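Local coordinates for malonyl CoA-acyl carrier protein transacylase (Synechocystis sp. PCC 6803 substr. Kazusa, PDB 4RR5) that transfers malonyl groups from coenzyme A to holo-acyl carrier protein, supplying malonyl-ACP for fatty acid biosynthesis, at residues Gly18-Ile26 / Ile284-Ser292; Leu38-Cys46 / Gln57-Ile66. All coordinates share one frame; numbering follows the deposited sequence.

Contact 1: residues Gly18-Ile26 / Ile284-Ser292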
loop_
_atom_site.group_PDB
_atom_site.type_symbol
_atom_site.label_atom_id
_atom_site.label_comp_id
_atom_site.label_asym_id
_atom_site.label_seq_id
_atom_site.Cartn_x
_atom_site.Cartn_y
_atom_site.Cartn_z
ATOM N N GLY A 18 4.238 -15.242 -3.453
ATOM C CA GLY A 18 5.602 -15.063 -3.891
ATOM C C GLY A 18 6.378 -16.349 -4.059
ATOM O O GLY A 18 7.432 -16.351 -4.699
ATOM N N VAL A 19 5.873 -17.451 -3.508
ATOM C CA VAL A 19 6.692 -18.656 -3.428
ATOM C C VAL A 19 6.908 -19.289 -4.794
ATOM O O VAL A 19 7.997 -19.782 -5.078
ATOM C CB VAL A 19 6.106 -19.673 -2.485
ATOM C CG1 VAL A 19 6.977 -20.890 -2.456
ATOM C CG2 VAL A 19 6.019 -19.079 -1.101
ATOM N N ASP A 20 5.910 -19.219 -5.663
ATOM C CA ASP A 20 6.078 -19.753 -7.018
ATOM C C ASP A 20 7.041 -18.924 -7.859
ATOM O O ASP A 20 7.475 -19.373 -8.916
ATOM C CB ASP A 20 4.749 -19.831 -7.748
ATOM C CG ASP A 20 4.120 -18.476 -7.924
ATOM O OD1 ASP A 20 4.171 -17.686 -6.964
ATOM O OD2 ASP A 20 3.594 -18.184 -9.017
ATOM N N LEU A 21 7.367 -17.716 -7.401
ATOM C CA LEU A 21 8.238 -16.821 -8.170
ATOM C C LEU A 21 9.680 -17.290 -8.151
ATOM O O LEU A 21 10.482 -16.897 -8.995
ATOM C CB LEU A 21 8.164 -15.404 -7.621
ATOM C CG LEU A 21 6.767 -14.788 -7.612
ATOM C CD1 LEU A 21 6.833 -13.421 -6.967
ATOM C CD2 LEU A 21 6.194 -14.721 -9.041
ATOM N N LEU A 22 9.967 -18.159 -7.188
ATOM C CA LEU A 22 11.310 -18.599 -6.821
ATOM C C LEU A 22 12.092 -19.340 -7.927
ATOM O O LEU A 22 13.311 -19.461 -7.874
ATOM C CB LEU A 22 11.184 -19.484 -5.581
ATOM C CG LEU A 22 12.443 -19.878 -4.819
ATOM C CD1 LEU A 22 13.402 -18.692 -4.663
ATOM C CD2 LEU A 22 12.016 -20.438 -3.449
ATOM N N SER A 23 11.393 -19.834 -8.933
ATOM C CA SER A 23 12.072 -20.495 -10.027
ATOM C C SER A 23 12.685 -19.483 -11.016
ATOM O O SER A 23 13.493 -19.858 -11.862
ATOM C CB SER A 23 11.099 -21.441 -10.736
ATOM O OG SER A 23 9.932 -20.751 -11.156
ATOM N N THR A 24 12.315 -18.208 -10.913
ATOM C CA THR A 24 12.959 -17.171 -11.727
ATOM C C THR A 24 14.288 -16.722 -11.078
ATOM O O THR A 24 14.409 -16.645 -9.846
ATOM C CB THR A 24 12.029 -15.921 -11.948
ATOM O OG1 THR A 24 11.883 -15.178 -10.726
ATOM C CG2 THR A 24 10.642 -16.333 -12.448
ATOM N N ALA A 25 15.283 -16.447 -11.910
ATOM C CA ALA A 25 16.573 -15.964 -11.429
ATOM C C ALA A 25 16.426 -14.626 -10.701
ATOM O O ALA A 25 17.050 -14.399 -9.657
ATOM C CB ALA A 25 17.553 -15.830 -12.588
ATOM N N ILE A 26 15.589 -13.753 -11.261
ATOM C CA ILE A 26 15.326 -12.432 -10.691
ATOM C C ILE A 26 14.799 -12.537 -9.258
ATOM O O ILE A 26 15.319 -11.881 -8.361
ATOM C CB ILE A 26 14.348 -11.637 -11.586
ATOM C CG1 ILE A 26 15.138 -10.927 -12.695
ATOM C CG2 ILE A 26 13.507 -10.644 -10.750
ATOM C CD1 ILE A 26 14.313 -10.425 -13.869
ATOM N N ILE A 284 -1.609 -9.325 -11.388
ATOM C CA ILE A 284 -0.328 -9.993 -11.562
ATOM C C ILE A 284 0.399 -10.230 -10.236
ATOM O O ILE A 284 1.177 -9.383 -9.778
ATOM C CB ILE A 284 0.562 -9.179 -12.495
ATOM C CG1 ILE A 284 -0.198 -8.919 -13.795
ATOM C CG2 ILE A 284 1.878 -9.907 -12.755
ATOM C CD1 ILE A 284 -0.150 -7.500 -14.252
ATOM N N GLY A 285 0.145 -11.387 -9.631
ATOM C CA GLY A 285 0.731 -11.726 -8.347
ATOM C C GLY A 285 1.230 -13.158 -8.284
ATOM O O GLY A 285 1.654 -13.642 -7.231
ATOM N N GLN A 286 1.161 -13.847 -9.414
ATOM C CA GLN A 286 1.660 -15.218 -9.524
ATOM C C GLN A 286 2.313 -15.410 -10.860
ATOM O O GLN A 286 1.958 -14.740 -11.834
ATOM C CB GLN A 286 0.546 -16.254 -9.369
ATOM C CG GLN A 286 0.065 -16.433 -7.969
ATOM C CD GLN A 286 -1.148 -17.318 -7.908
ATOM O OE1 GLN A 286 -1.771 -17.595 -8.936
ATOM N NE2 GLN A 286 -1.487 -17.787 -6.703
ATOM N N LEU A 287 3.254 -16.347 -10.895
ATOM C CA LEU A 287 3.897 -16.773 -12.128
ATOM C C LEU A 287 2.865 -17.084 -13.227
ATOM O O LEU A 287 3.047 -16.705 -14.386
ATOM C CB LEU A 287 4.784 -17.992 -11.850
ATOM C CG LEU A 287 5.954 -18.157 -12.812
ATOM C CD1 LEU A 287 6.733 -16.838 -12.892
ATOM C CD2 LEU A 287 6.845 -19.294 -12.354
ATOM N N ASP A 288 1.768 -17.742 -12.854
ATOM C CA ASP A 288 0.724 -18.075 -13.821
ATOM C C ASP A 288 0.139 -16.840 -14.502
ATOM O O ASP A 288 -0.184 -16.880 -15.691
ATOM C CB ASP A 288 -0.394 -18.875 -13.149
ATOM C CG ASP A 288 -1.122 -19.791 -14.128
ATOM O OD1 ASP A 288 -1.242 -19.427 -15.328
ATOM O OD2 ASP A 288 -1.551 -20.884 -13.697
ATOM N N ASP A 289 0.008 -15.748 -13.749
ATOM C CA ASP A 289 -0.438 -14.476 -14.305
ATOM C C ASP A 289 0.577 -13.957 -15.303
ATOM O O ASP A 289 0.222 -13.471 -16.372
ATOM C CB ASP A 289 -0.638 -13.420 -13.206
ATOM C CG ASP A 289 -1.558 -13.886 -12.108
ATOM O OD1 ASP A 289 -2.576 -14.521 -12.432
ATOM O OD2 ASP A 289 -1.261 -13.620 -10.924
ATOM N N LEU A 290 1.848 -14.027 -14.928
ATOM C CA LEU A 290 2.911 -13.473 -15.755
ATOM C C LEU A 290 2.962 -14.161 -17.109
ATOM O O LEU A 290 3.221 -13.532 -18.143
ATOM C CB LEU A 290 4.261 -13.617 -15.055
ATOM C CG LEU A 290 4.619 -12.588 -13.987
ATOM C CD1 LEU A 290 5.788 -13.091 -13.143
ATOM C CD2 LEU A 290 4.939 -11.245 -14.641
ATOM N N ASN A 291 2.710 -15.467 -17.086
ATOM C CA ASN A 291 2.895 -16.298 -18.263
ATOM C C ASN A 291 1.832 -16.076 -19.335
ATOM O O ASN A 291 2.065 -16.371 -20.503
ATOM C CB ASN A 291 2.940 -17.767 -17.841
ATOM C CG ASN A 291 4.143 -18.078 -16.976
ATOM O OD1 ASN A 291 5.117 -17.312 -16.956
ATOM N ND2 ASN A 291 4.095 -19.209 -16.267
ATOM N N SER A 292 0.683 -15.533 -18.929
ATOM C CA SER A 292 -0.424 -15.243 -19.837
ATOM C C SER A 292 -0.234 -13.898 -20.497
ATOM O O SER A 292 -1.115 -13.411 -21.199
ATOM C CB SER A 292 -1.748 -15.258 -19.092
ATOM O OG SER A 292 -1.819 -16.368 -18.217
HETATM O O HOH W 1 3.020 -15.547 -6.342
HETATM O O HOH W 2 1.483 -19.422 -10.350
#

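Contact 2: residues Leu38-Cys46 / Gln57-Ile66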
loop_
_atom_site.group_PDB
_atom_site.type_symbol
_atom_site.label_atom_id
_atom_site.label_comp_id
_atom_site.label_asym_id
_atom_site.label_seq_id
_atom_site.Cartn_x
_atom_site.Cartn_y
_atom_site.Cartn_z
ATOM N N LEU A 38 17.424 -8.175 5.799
ATOM C CA LEU A 38 16.414 -8.309 6.847
ATOM C C LEU A 38 16.852 -9.216 7.982
ATOM O O LEU A 38 16.353 -9.103 9.094
ATOM C CB LEU A 38 15.110 -8.865 6.275
ATOM C CG LEU A 38 14.229 -8.024 5.366
ATOM C CD1 LEU A 38 13.277 -8.956 4.669
ATOM C CD2 LEU A 38 13.454 -7.010 6.182
ATOM N N GLY A 39 17.747 -10.149 7.687
ATOM C CA GLY A 39 18.147 -11.143 8.664
ATOM C C GLY A 39 17.217 -12.339 8.754
ATOM O O GLY A 39 17.367 -13.184 9.640
ATOM N N TRP A 40 16.253 -12.417 7.840
ATOM C CA TRP A 40 15.364 -13.569 7.767
ATOM C C TRP A 40 14.818 -13.713 6.360
ATOM O O TRP A 40 14.758 -12.749 5.603
ATOM C CB TRP A 40 14.217 -13.461 8.782
ATOM C CG TRP A 40 13.531 -12.114 8.874
ATOM C CD1 TRP A 40 13.853 -11.094 9.717
ATOM C CD2 TRP A 40 12.401 -11.660 8.112
ATOM N NE1 TRP A 40 13.003 -10.033 9.528
ATOM C CE2 TRP A 40 12.106 -10.349 8.544
ATOM C CE3 TRP A 40 11.622 -12.224 7.094
ATOM C CZ2 TRP A 40 11.062 -9.599 8.006
ATOM C CZ3 TRP A 40 10.579 -11.476 6.563
ATOM C CH2 TRP A 40 10.306 -10.182 7.026
ATOM N N SER A 41 14.429 -14.931 6.007
ATOM C CA SER A 41 13.991 -15.227 4.653
ATOM C C SER A 41 12.543 -14.814 4.398
ATOM O O SER A 41 11.630 -15.213 5.133
ATOM C CB SER A 41 14.157 -16.714 4.375
ATOM O OG SER A 41 13.526 -17.067 3.159
ATOM N N VAL A 42 12.331 -14.027 3.345
ATOM C CA VAL A 42 10.968 -13.664 2.957
ATOM C C VAL A 42 10.184 -14.898 2.473
ATOM O O VAL A 42 9.005 -15.056 2.802
ATOM C CB VAL A 42 10.969 -12.555 1.875
ATOM C CG1 VAL A 42 9.575 -12.370 1.259
ATOM C CG2 VAL A 42 11.466 -11.248 2.481
ATOM N N VAL A 43 10.841 -15.774 1.721
ATOM C CA VAL A 43 10.210 -17.007 1.253
ATOM C C VAL A 43 9.702 -17.840 2.413
ATOM O O VAL A 43 8.535 -18.245 2.436
ATOM C CB VAL A 43 11.177 -17.874 0.425
ATOM C CG1 VAL A 43 10.452 -19.072 -0.137
ATOM C CG2 VAL A 43 11.746 -17.071 -0.695
ATOM N N GLU A 44 10.578 -18.073 3.385
ATOM C CA GLU A 44 10.218 -18.877 4.547
ATOM C C GLU A 44 9.040 -18.269 5.280
ATOM O O GLU A 44 8.095 -18.962 5.619
ATOM C CB GLU A 44 11.414 -19.032 5.495
ATOM C CG GLU A 44 12.582 -19.899 4.951
ATOM C CD GLU A 44 12.263 -21.401 4.905
ATOM O OE1 GLU A 44 11.649 -21.918 5.862
ATOM O OE2 GLU A 44 12.632 -22.066 3.910
ATOM N N LYS A 45 9.088 -16.958 5.495
ATOM C CA LYS A 45 8.060 -16.262 6.262
ATOM C C LYS A 45 6.699 -16.254 5.554
ATOM O O LYS A 45 5.661 -16.277 6.200
ATOM C CB LYS A 45 8.531 -14.834 6.563
ATOM C CG LYS A 45 7.618 -14.013 7.482
ATOM C CD LYS A 45 7.413 -14.644 8.857
ATOM C CE LYS A 45 8.742 -14.935 9.557
ATOM N NZ LYS A 45 9.573 -13.709 9.794
ATOM N N CYS A 46 6.701 -16.236 4.227
ATOM C CA CYS A 46 5.448 -16.249 3.476
ATOM C C CYS A 46 4.764 -17.619 3.514
ATOM O O CYS A 46 3.606 -17.762 3.115
ATOM C CB CYS A 46 5.692 -15.838 2.020
ATOM S SG CYS A 46 5.959 -14.065 1.762
ATOM N N GLN A 57 5.119 -6.077 10.771
ATOM C CA GLN A 57 6.583 -6.105 10.673
ATOM C C GLN A 57 7.087 -7.244 9.788
ATOM O O GLN A 57 8.227 -7.225 9.334
ATOM C CB GLN A 57 7.230 -6.208 12.067
ATOM C CG GLN A 57 6.982 -7.520 12.824
ATOM C CD GLN A 57 5.708 -7.519 13.665
ATOM O OE1 GLN A 57 4.985 -6.522 13.731
ATOM N NE2 GLN A 57 5.441 -8.645 14.331
ATOM N N ASN A 58 6.240 -8.243 9.565
ATOM C CA ASN A 58 6.503 -9.265 8.554
ATOM C C ASN A 58 5.890 -8.866 7.217
ATOM O O ASN A 58 6.545 -8.890 6.181
ATOM C CB ASN A 58 5.942 -10.625 8.989
ATOM C CG ASN A 58 6.629 -11.186 10.242
ATOM O OD1 ASN A 58 7.839 -11.040 10.431
ATOM N ND2 ASN A 58 5.847 -11.838 11.095
ATOM N N THR A 59 4.620 -8.487 7.260
ATOM C CA THR A 59 3.846 -8.244 6.056
ATOM C C THR A 59 4.461 -7.181 5.156
ATOM O O THR A 59 4.533 -7.359 3.936
ATOM C CB THR A 59 2.431 -7.803 6.386
ATOM O OG1 THR A 59 1.889 -8.647 7.413
ATOM C CG2 THR A 59 1.563 -7.855 5.135
ATOM N N GLN A 60 4.902 -6.075 5.743
ATOM C CA GLN A 60 5.319 -4.972 4.904
ATOM C C GLN A 60 6.576 -5.336 4.106
ATOM O O GLN A 60 6.555 -5.257 2.877
ATOM C CB GLN A 60 5.507 -3.688 5.725
ATOM C CG GLN A 60 4.213 -3.175 6.326
ATOM C CD GLN A 60 4.323 -1.731 6.776
ATOM O OE1 GLN A 60 5.041 -0.933 6.169
ATOM N NE2 GLN A 60 3.627 -1.390 7.848
ATOM N N PRO A 61 7.661 -5.765 4.773
ATOM C CA PRO A 61 8.793 -6.094 3.893
ATOM C C PRO A 61 8.513 -7.300 2.976
ATOM O O PRO A 61 9.056 -7.352 1.865
ATOM C CB PRO A 61 9.934 -6.391 4.877
ATOM C CG PRO A 61 9.280 -6.645 6.184
ATOM C CD PRO A 61 8.014 -5.863 6.200
ATOM N N CYS A 62 7.681 -8.240 3.417
ATOM C CA CYS A 62 7.293 -9.335 2.532
ATOM C C CYS A 62 6.573 -8.834 1.266
ATOM O O CYS A 62 6.928 -9.233 0.148
ATOM C CB CYS A 62 6.414 -10.344 3.267
ATOM S SG CYS A 62 7.346 -11.530 4.251
ATOM N N LEU A 63 5.573 -7.966 1.435
ATOM C CA LEU A 63 4.838 -7.435 0.289
ATOM C C LEU A 63 5.743 -6.595 -0.609
ATOM O O LEU A 63 5.639 -6.658 -1.831
ATOM C CB LEU A 63 3.649 -6.595 0.748
ATOM C CG LEU A 63 2.428 -7.356 1.243
ATOM C CD1 LEU A 63 1.375 -6.384 1.751
ATOM C CD2 LEU A 63 1.861 -8.235 0.135
ATOM N N TYR A 64 6.635 -5.815 -0.004
ATOM C CA TYR A 64 7.533 -4.984 -0.785
ATOM C C TYR A 64 8.483 -5.826 -1.633
ATOM O O TYR A 64 8.695 -5.537 -2.803
ATOM C CB TYR A 64 8.336 -4.040 0.118
ATOM C CG TYR A 64 9.475 -3.320 -0.601
ATOM C CD1 TYR A 64 10.744 -3.891 -0.698
ATOM C CD2 TYR A 64 9.280 -2.063 -1.173
ATOM C CE1 TYR A 64 11.782 -3.242 -1.339
ATOM C CE2 TYR A 64 10.315 -1.402 -1.818
ATOM C CZ TYR A 64 11.565 -2.003 -1.896
ATOM O OH TYR A 64 12.597 -1.353 -2.524
ATOM N N VAL A 65 9.079 -6.847 -1.037
ATOM C CA VAL A 65 10.060 -7.654 -1.745
ATOM C C VAL A 65 9.396 -8.383 -2.918
ATOM O O VAL A 65 9.938 -8.447 -4.026
ATOM C CB VAL A 65 10.741 -8.671 -0.786
ATOM C CG1 VAL A 65 11.513 -9.738 -1.573
ATOM C CG2 VAL A 65 11.650 -7.951 0.203
ATOM N N ILE A 66 8.208 -8.921 -2.668
ATOM C CA ILE A 66 7.477 -9.657 -3.692
ATOM C C ILE A 66 7.016 -8.736 -4.821
ATOM O O ILE A 66 7.165 -9.065 -6.007
ATOM C CB ILE A 66 6.264 -10.397 -3.084
ATOM C CG1 ILE A 66 6.760 -11.589 -2.266
ATOM C CG2 ILE A 66 5.293 -10.839 -4.178
ATOM C CD1 ILE A 66 5.721 -12.174 -1.350
#

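Contact 1: residues Gly18-Ile26 / Ile284-Ser292
D20 and L287 meet where the 3-10 turn 19-21 ahead of helix 25-38 reaches the first turn of helix 287-291. Followed outward, L287 begins at its CB, which lies against the carboxylate at 3.1 Å from D20 OD2. With CG anti to the backbone N (chi1 -154°), the branch runs on and divides: L287 CD2 lies 3.5 Å from D20 O and also touches S23 OG, while L287 CD1 rests 4.0 Å from T24 CG2. D20 and L287 run alongside each other, pointing opposite ways. The backbone of the same leucine makes the polar link, L287 N donating to D20 OD2 over 2.6 Å at 149°, on the syn side of the carboxylate and 21° out of its plane. Water 2 reaches the same oxygen and accepts from D288 N, so the acid serves two amides of the helix start, one directly and one through water; the helix N-terminus probably favours its negative charge. Water 1 lies among D20 OD1, G18 N and G285 O. Deeper in, L21 CD2 comes within 3.8 Å of L287 N and 4.4 Å of L290 CD1. Helix 56-76 underlies this inner side, with L21 on I69, T24 and L290 on L73, and L290 also on L74, while strand 280-284, at the edge of the parallel sheet, leads into segment 284-292.

Contact 2: residues Leu38-Cys46 / Gln57-Ile66
In the helical layer of the acyltransferase fold, W40, V42, K45 and C46 bring the short helix 42-46 against N58, P61, C62 and I66 of helix 56-76; the axes of segments 42-46 and 57-66 approach to 10.1 Å and cross at -121°. C62 SG sits mid-contact: it lies in the plane of the W40 ring at its edge, a sulfur-aromatic contact with CZ3 4.0 Å away, and also touches V42 CG1 and C46 SG. C46 SG reaches on to I66 CD1 at 3.6 Å. V42 CG2 and V65 CG2 meet tip to tip, and the ring carbon P61 CG approaches the W40 edge at CH2, 3.8 Å away. K45 leaves its helix with CG anti to the backbone N (chi1 -174°), then bends at each later torsion and curls back, bringing CD against the N58 amide and NZ over one face of the indole, near its rim. L38 CB lies over the opposite face. K45 NZ donates to N58 OD1 over 3.2 Å from well above the carbonyl plane, while N58 ND2 is held by S52 O. Replacing K45 by an alanine is likely to leave N58 OD1 without this donor and uncover part of the W40 face. S41, whose OG accepts from E44 N, is the N-cap of the short helix, and the whole is a steeply crossed helix pair of the large, alpha/beta-hydrolase-like subdomain of FabD enzymes.

In the fold
Contact 2 is buried in the helical layer and largely apolar, with sulfur atoms and an indole at its centre, whereas contact 1 lies farther out, is only partly buried, and combines a carboxylate-amide bond and waters with leucine packing. Helix 25-38 connects them along the chain, T24 capping its start and L38 being its last residue, and helix 56-76 backs both: its first half forms contact 2 directly, and I69, L73 and L74 farther along support contact 1. The two also touch, L22 CD2 meeting V43 CG1 and L21 CD1 meeting I66 CG2. Contact 2 is nearer the probable catalytic S88, about 12 Å from the P61 side chain.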